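Long-range contacts in A rubisco-like protein (Burkholderia fungorum, PDB 3NWR), which probably acts as a lyase-type enzyme related to the rubisco large chain, its physiological reaction being unknown: residues A[211-216]-A[251-256]; A[182-187]-A[216-221]. All coordinates share one frame; numbering follows the deposited sequence.

Overall arrangement
Both contacts lie in the rubisco-like catalytic domain, a TIM barrel, on helix 208-226, which is flanked by helix 176-189 and by the end of helix 240-252. Contact 1 joins 211-216 to the helix end and turn 251-256; contact 2 joins the following turns, 216-221, to 182-187. Their centres are about 10 Å apart; Met216 lies in both ranges but touches across contact 1 alone. Arg220 NH1 forms a salt bridge with Glu253 OE1 at 3.2 Å, and Val215 CG1 packs on Val183 CG1 at 3.8 Å. Arg211 is salt-bridged to Asp196, next in sequence to the carboxylated Lys195. Glycerol, probably from the crystallisation liquor, is hydrogen-bonded to Gly254 O; a bound glycerol also lies about 4 Å from the Val219 side chain.

Contact 1 (A[211-216]-A[251-256]); sequences RVRAVM and EREGGS
A Schellman motif closes helix 240-252 of the barrel, and the turn it makes, with Gly254 as the C' residue at positive phi, packs against Val212, Arg213 and Met216 of helix 208-226. Glu253 faces that helix and lies against all three side chains. Its CB lies 4.0 Å from Val212 CG1, while its carboxylate passes obliquely over the start of the Arg213 chain, OE2 standing 3.9 Å from Arg213 CG. The guanidinium and carboxylate planes are turned 69° apart, and Arg213 NE remains 4.1 Å from Glu253 OE2, beyond a salt bridge. Met216 runs past Glu253 in the opposite direction, its CB meeting Glu253 O at 3.5 Å. Bends at chi2 and chi3 fold its thioether over the turn, bringing Met216 CE to 3.6 Å from Gly254 O. One water donates to both Arg213 O and Glu253 OE1, at 2.7 Å each. Arg220, one turn beyond Met216, forms a salt bridge with the same OE1. That oxygen is therefore gripped by a water and an arginine, which probably steadies the ionised carboxylate, whereas Met216 packs on the backbone of the turn and on Glu253 CB.

Contact 2 (A[182-187]-A[216-221]); sequences LVRELC and MSEVRR
Arg184 and Glu218 cross at about a right angle where helices 176-189 and 208-226 run side by side, their local axes 9.0 Å apart and inclined by 26°. Arg184 points its CG opposite the backbone N (chi1 178°) and bends at chi2 and chi3, laying its CB, CG and CD along one carboxylate oxygen: Glu218 OE1 is 3.4 Å from Arg184 CG. The same oxygen makes a long salt bridge of 3.5 Å to Arg184 NE, approaching the guanidinium obliquely, the two planes 43° apart. Beyond it, Arg184 NH2 sits over one face of the Arg221 guanidinium, 3.6 Å from Arg221 NE, with the two planar groups steeply inclined to each other. On the buried side, Val183 and Val219 meet through one methyl each, Val183 CG1 to Val219 CG2 at 3.8 Å, and Cys187 SG borders the same Val219 methyl at 4.5 Å. The stronger partner of Arg184 is Glu188, one turn on in its own helix, which forms a salt bridge with NH1. Two carboxylates thus attend Arg184, and their negative charge probably offsets the cost of bringing it close to Arg221, while the valines supply an apolar seam beneath the ionic layer.

Contact 1 (A[211-216]-A[251-256])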
loop_
_atom_site.group_PDB
_atom_site.type_symbol
_atom_site.label_atom_id
_atom_site.label_comp_id
_atom_site.label_asym_id
_atom_site.label_seq_id
_atom_site.Cartn_x
_atom_site.Cartn_y
_atom_site.Cartn_z
ATOM N N ARG A 211 -16.749 -17.375 14.615
ATOM C CA ARG A 211 -16.119 -18.266 13.657
ATOM C C ARG A 211 -14.917 -18.984 14.272
ATOM O O ARG A 211 -14.759 -20.193 14.097
ATOM C CB ARG A 211 -15.713 -17.489 12.399
ATOM C CG ARG A 211 -15.306 -18.374 11.232
ATOM C CD ARG A 211 -15.143 -17.580 9.945
ATOM N NE ARG A 211 -13.858 -16.888 9.855
ATOM C CZ ARG A 211 -13.687 -15.581 10.036
ATOM N NH1 ARG A 211 -14.717 -14.801 10.362
ATOM N NH2 ARG A 211 -12.474 -15.052 9.913
ATOM N N VAL A 212 -14.078 -18.246 14.994
ATOM C CA VAL A 212 -12.908 -18.849 15.629
ATOM C C VAL A 212 -13.326 -19.909 16.641
ATOM O O VAL A 212 -12.785 -21.011 16.648
ATOM C CB VAL A 212 -12.008 -17.799 16.315
ATOM C CG1 VAL A 212 -10.937 -18.479 17.161
ATOM C CG2 VAL A 212 -11.361 -16.883 15.271
ATOM N N ARG A 213 -14.286 -19.566 17.497
ATOM C CA ARG A 213 -14.758 -20.524 18.494
ATOM C C ARG A 213 -15.350 -21.795 17.872
ATOM O O ARG A 213 -15.016 -22.909 18.285
ATOM C CB ARG A 213 -15.761 -19.864 19.444
ATOM C CG ARG A 213 -15.179 -18.744 20.275
ATOM C CD ARG A 213 -16.236 -18.193 21.221
ATOM N NE ARG A 213 -15.644 -17.334 22.240
ATOM C CZ ARG A 213 -15.660 -16.007 22.195
ATOM N NH1 ARG A 213 -16.244 -15.389 21.184
ATOM N NH2 ARG A 213 -15.097 -15.299 23.165
ATOM N N ALA A 214 -16.213 -21.642 16.871
ATOM C CA ALA A 214 -16.845 -22.808 16.254
ATOM C C ALA A 214 -15.837 -23.662 15.502
ATOM O O ALA A 214 -15.814 -24.882 15.640
ATOM C CB ALA A 214 -17.970 -22.391 15.325
ATOM N N VAL A 215 -15.001 -23.015 14.700
ATOM C CA VAL A 215 -14.004 -23.743 13.926
ATOM C C VAL A 215 -12.990 -24.474 14.805
ATOM O O VAL A 215 -12.667 -25.638 14.554
ATOM C CB VAL A 215 -13.275 -22.811 12.927
ATOM C CG1 VAL A 215 -12.069 -23.504 12.317
ATOM C CG2 VAL A 215 -14.236 -22.348 11.839
ATOM N N MET A 216 -12.479 -23.806 15.832
ATOM C CA MET A 216 -11.472 -24.443 16.671
ATOM C C MET A 216 -12.036 -25.633 17.446
ATOM O O MET A 216 -11.313 -26.583 17.733
ATOM C CB MET A 216 -10.792 -23.445 17.611
ATOM C CG MET A 216 -9.777 -22.523 16.917
ATOM S SD MET A 216 -8.594 -23.412 15.878
ATOM C CE MET A 216 -7.941 -24.591 17.073
ATOM N N GLU A 251 -5.479 -17.474 20.006
ATOM C CA GLU A 251 -4.572 -18.197 20.895
ATOM C C GLU A 251 -5.325 -18.898 22.024
ATOM O O GLU A 251 -5.058 -20.070 22.329
ATOM C CB GLU A 251 -3.492 -17.275 21.468
ATOM C CG GLU A 251 -2.531 -17.982 22.408
ATOM C CD GLU A 251 -1.421 -17.083 22.907
ATOM O OE1 GLU A 251 -1.383 -15.888 22.530
ATOM O OE2 GLU A 251 -0.574 -17.577 23.685
ATOM N N ARG A 252 -6.265 -18.188 22.641
ATOM C CA ARG A 252 -7.030 -18.764 23.748
ATOM C C ARG A 252 -7.811 -20.000 23.320
ATOM O O ARG A 252 -7.995 -20.944 24.101
ATOM C CB ARG A 252 -7.981 -17.722 24.334
ATOM C CG ARG A 252 -7.309 -16.732 25.263
ATOM C CD ARG A 252 -8.337 -15.999 26.124
ATOM N NE ARG A 252 -9.345 -15.316 25.318
ATOM C CZ ARG A 252 -9.191 -14.097 24.806
ATOM N NH1 ARG A 252 -8.065 -13.426 25.016
ATOM N NH2 ARG A 252 -10.159 -13.549 24.089
ATOM N N GLU A 253 -8.265 -19.999 22.072
ATOM C CA GLU A 253 -9.054 -21.096 21.529
ATOM C C GLU A 253 -8.188 -22.227 20.968
ATOM O O GLU A 253 -8.704 -23.158 20.362
ATOM C CB GLU A 253 -10.026 -20.567 20.477
ATOM C CG GLU A 253 -11.112 -19.686 21.069
ATOM C CD GLU A 253 -12.120 -20.482 21.884
ATOM O OE1 GLU A 253 -12.411 -21.631 21.501
ATOM O OE2 GLU A 253 -12.620 -19.954 22.895
ATOM N N GLY A 254 -6.878 -22.146 21.199
ATOM C CA GLY A 254 -5.970 -23.212 20.804
ATOM C C GLY A 254 -5.449 -23.145 19.382
ATOM O O GLY A 254 -4.900 -24.122 18.863
ATOM N N GLY A 255 -5.623 -21.994 18.743
ATOM C CA GLY A 255 -5.141 -21.817 17.381
ATOM C C GLY A 255 -3.634 -21.682 17.317
ATOM O O GLY A 255 -2.961 -21.571 18.339
ATOM N N SER A 256 -3.099 -21.692 16.102
ATOM C CA SER A 256 -1.658 -21.601 15.917
ATOM C C SER A 256 -1.253 -20.542 14.906
ATOM O O SER A 256 -0.067 -20.277 14.731
ATOM C CB SER A 256 -1.107 -22.951 15.451
ATOM O OG SER A 256 -1.709 -23.339 14.221
HETATM O O HOH W 1 -14.372 -23.337 20.875
#

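Contact 2 (A[182-187]-A[216-221])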
loop_
_atom_site.group_PDB
_atom_site.type_symbol
_atom_site.label_atom_id
_atom_site.label_comp_id
_atom_site.label_asym_id
_atom_site.label_seq_id
_atom_site.Cartn_x
_atom_site.Cartn_y
_atom_site.Cartn_z
ATOM N N LEU A 182 -17.720 -27.292 7.541
ATOM C CA LEU A 182 -16.891 -27.443 6.355
ATOM C C LEU A 182 -15.450 -27.724 6.751
ATOM O O LEU A 182 -14.805 -28.614 6.202
ATOM C CB LEU A 182 -16.965 -26.187 5.491
ATOM C CG LEU A 182 -15.983 -26.117 4.324
ATOM C CD1 LEU A 182 -16.097 -27.333 3.412
ATOM C CD2 LEU A 182 -16.217 -24.827 3.561
ATOM N N VAL A 183 -14.940 -26.962 7.711
ATOM C CA VAL A 183 -13.581 -27.183 8.188
ATOM C C VAL A 183 -13.383 -28.619 8.687
ATOM O O VAL A 183 -12.353 -29.230 8.432
ATOM C CB VAL A 183 -13.197 -26.153 9.260
ATOM C CG1 VAL A 183 -11.962 -26.594 10.022
ATOM C CG2 VAL A 183 -12.970 -24.807 8.610
ATOM N N ARG A 184 -14.380 -29.159 9.382
ATOM C CA ARG A 184 -14.328 -30.556 9.813
ATOM C C ARG A 184 -14.120 -31.499 8.626
ATOM O O ARG A 184 -13.262 -32.386 8.670
ATOM C CB ARG A 184 -15.595 -30.927 10.588
ATOM C CG ARG A 184 -15.656 -32.383 11.043
ATOM C CD ARG A 184 -14.400 -32.797 11.789
ATOM N NE ARG A 184 -14.689 -33.779 12.835
ATOM C CZ ARG A 184 -13.797 -34.621 13.345
ATOM N NH1 ARG A 184 -12.556 -34.619 12.889
ATOM N NH2 ARG A 184 -14.145 -35.471 14.306
ATOM N N GLU A 185 -14.888 -31.290 7.561
ATOM C CA GLU A 185 -14.767 -32.118 6.360
ATOM C C GLU A 185 -13.395 -31.971 5.714
ATOM O O GLU A 185 -12.816 -32.950 5.257
ATOM C CB GLU A 185 -15.854 -31.770 5.345
ATOM C CG GLU A 185 -17.276 -32.014 5.832
ATOM C CD GLU A 185 -18.320 -31.355 4.942
ATOM O OE1 GLU A 185 -17.938 -30.726 3.932
ATOM O OE2 GLU A 185 -19.526 -31.466 5.255
ATOM N N LEU A 186 -12.877 -30.746 5.673
ATOM C CA LEU A 186 -11.565 -30.505 5.078
ATOM C C LEU A 186 -10.460 -31.197 5.886
ATOM O O LEU A 186 -9.532 -31.771 5.320
ATOM C CB LEU A 186 -11.292 -28.998 4.951
ATOM C CG LEU A 186 -12.279 -28.204 4.086
ATOM C CD1 LEU A 186 -12.004 -26.697 4.128
ATOM C CD2 LEU A 186 -12.266 -28.717 2.638
ATOM N N CYS A 187 -10.564 -31.149 7.211
ATOM C CA CYS A 187 -9.635 -31.873 8.069
ATOM C C CYS A 187 -9.668 -33.369 7.749
ATOM O O CYS A 187 -8.629 -33.999 7.566
ATOM C CB CYS A 187 -9.980 -31.665 9.545
ATOM S SG CYS A 187 -9.612 -30.016 10.201
ATOM N N MET A 216 -12.479 -23.806 15.832
ATOM C CA MET A 216 -11.472 -24.443 16.671
ATOM C C MET A 216 -12.036 -25.633 17.446
ATOM O O MET A 216 -11.313 -26.583 17.733
ATOM C CB MET A 216 -10.792 -23.445 17.611
ATOM C CG MET A 216 -9.777 -22.523 16.917
ATOM S SD MET A 216 -8.594 -23.412 15.878
ATOM C CE MET A 216 -7.941 -24.591 17.073
ATOM N N SER A 217 -13.321 -25.584 17.781
ATOM C CA SER A 217 -13.948 -26.742 18.416
ATOM C C SER A 217 -13.785 -27.985 17.553
ATOM O O SER A 217 -13.410 -29.051 18.046
ATOM C CB SER A 217 -15.428 -26.492 18.683
ATOM O OG SER A 217 -15.992 -27.611 19.344
ATOM N N GLU A 218 -14.071 -27.842 16.263
ATOM C CA GLU A 218 -13.918 -28.941 15.320
ATOM C C GLU A 218 -12.460 -29.337 15.138
ATOM O O GLU A 218 -12.136 -30.519 15.102
ATOM C CB GLU A 218 -14.550 -28.591 13.969
ATOM C CG GLU A 218 -16.066 -28.474 14.013
ATOM C CD GLU A 218 -16.755 -29.824 14.128
ATOM O OE1 GLU A 218 -16.066 -30.866 14.089
ATOM O OE2 GLU A 218 -17.994 -29.835 14.251
ATOM N N VAL A 219 -11.575 -28.353 15.034
ATOM C CA VAL A 219 -10.166 -28.628 14.806
ATOM C C VAL A 219 -9.548 -29.374 15.988
ATOM O O VAL A 219 -8.795 -30.326 15.801
ATOM C CB VAL A 219 -9.396 -27.327 14.495
ATOM C CG1 VAL A 219 -7.907 -27.585 14.385
ATOM C CG2 VAL A 219 -9.937 -26.712 13.208
ATOM N N ARG A 220 -9.884 -28.943 17.202
ATOM C CA ARG A 220 -9.391 -29.599 18.416
ATOM C C ARG A 220 -9.888 -31.040 18.488
ATOM O O ARG A 220 -9.119 -31.963 18.761
ATOM C CB ARG A 220 -9.814 -28.821 19.673
ATOM C CG ARG A 220 -9.151 -27.438 19.827
ATOM C CD ARG A 220 -9.452 -26.765 21.189
ATOM N NE ARG A 220 -10.882 -26.675 21.481
ATOM C CZ ARG A 220 -11.635 -25.586 21.322
ATOM N NH1 ARG A 220 -11.109 -24.449 20.881
ATOM N NH2 ARG A 220 -12.928 -25.627 21.625
ATOM N N ARG A 221 -11.172 -31.236 18.225
ATOM C CA ARG A 221 -11.732 -32.578 18.257
ATOM C C ARG A 221 -11.120 -33.454 17.166
ATOM O O ARG A 221 -10.890 -34.646 17.372
ATOM C CB ARG A 221 -13.248 -32.553 18.114
ATOM C CG ARG A 221 -13.834 -33.944 18.246
ATOM C CD ARG A 221 -15.315 -34.015 17.937
ATOM N NE ARG A 221 -15.690 -35.365 17.520
ATOM C CZ ARG A 221 -16.919 -35.723 17.174
ATOM N NH1 ARG A 221 -17.899 -34.833 17.201
ATOM N NH2 ARG A 221 -17.165 -36.967 16.799
#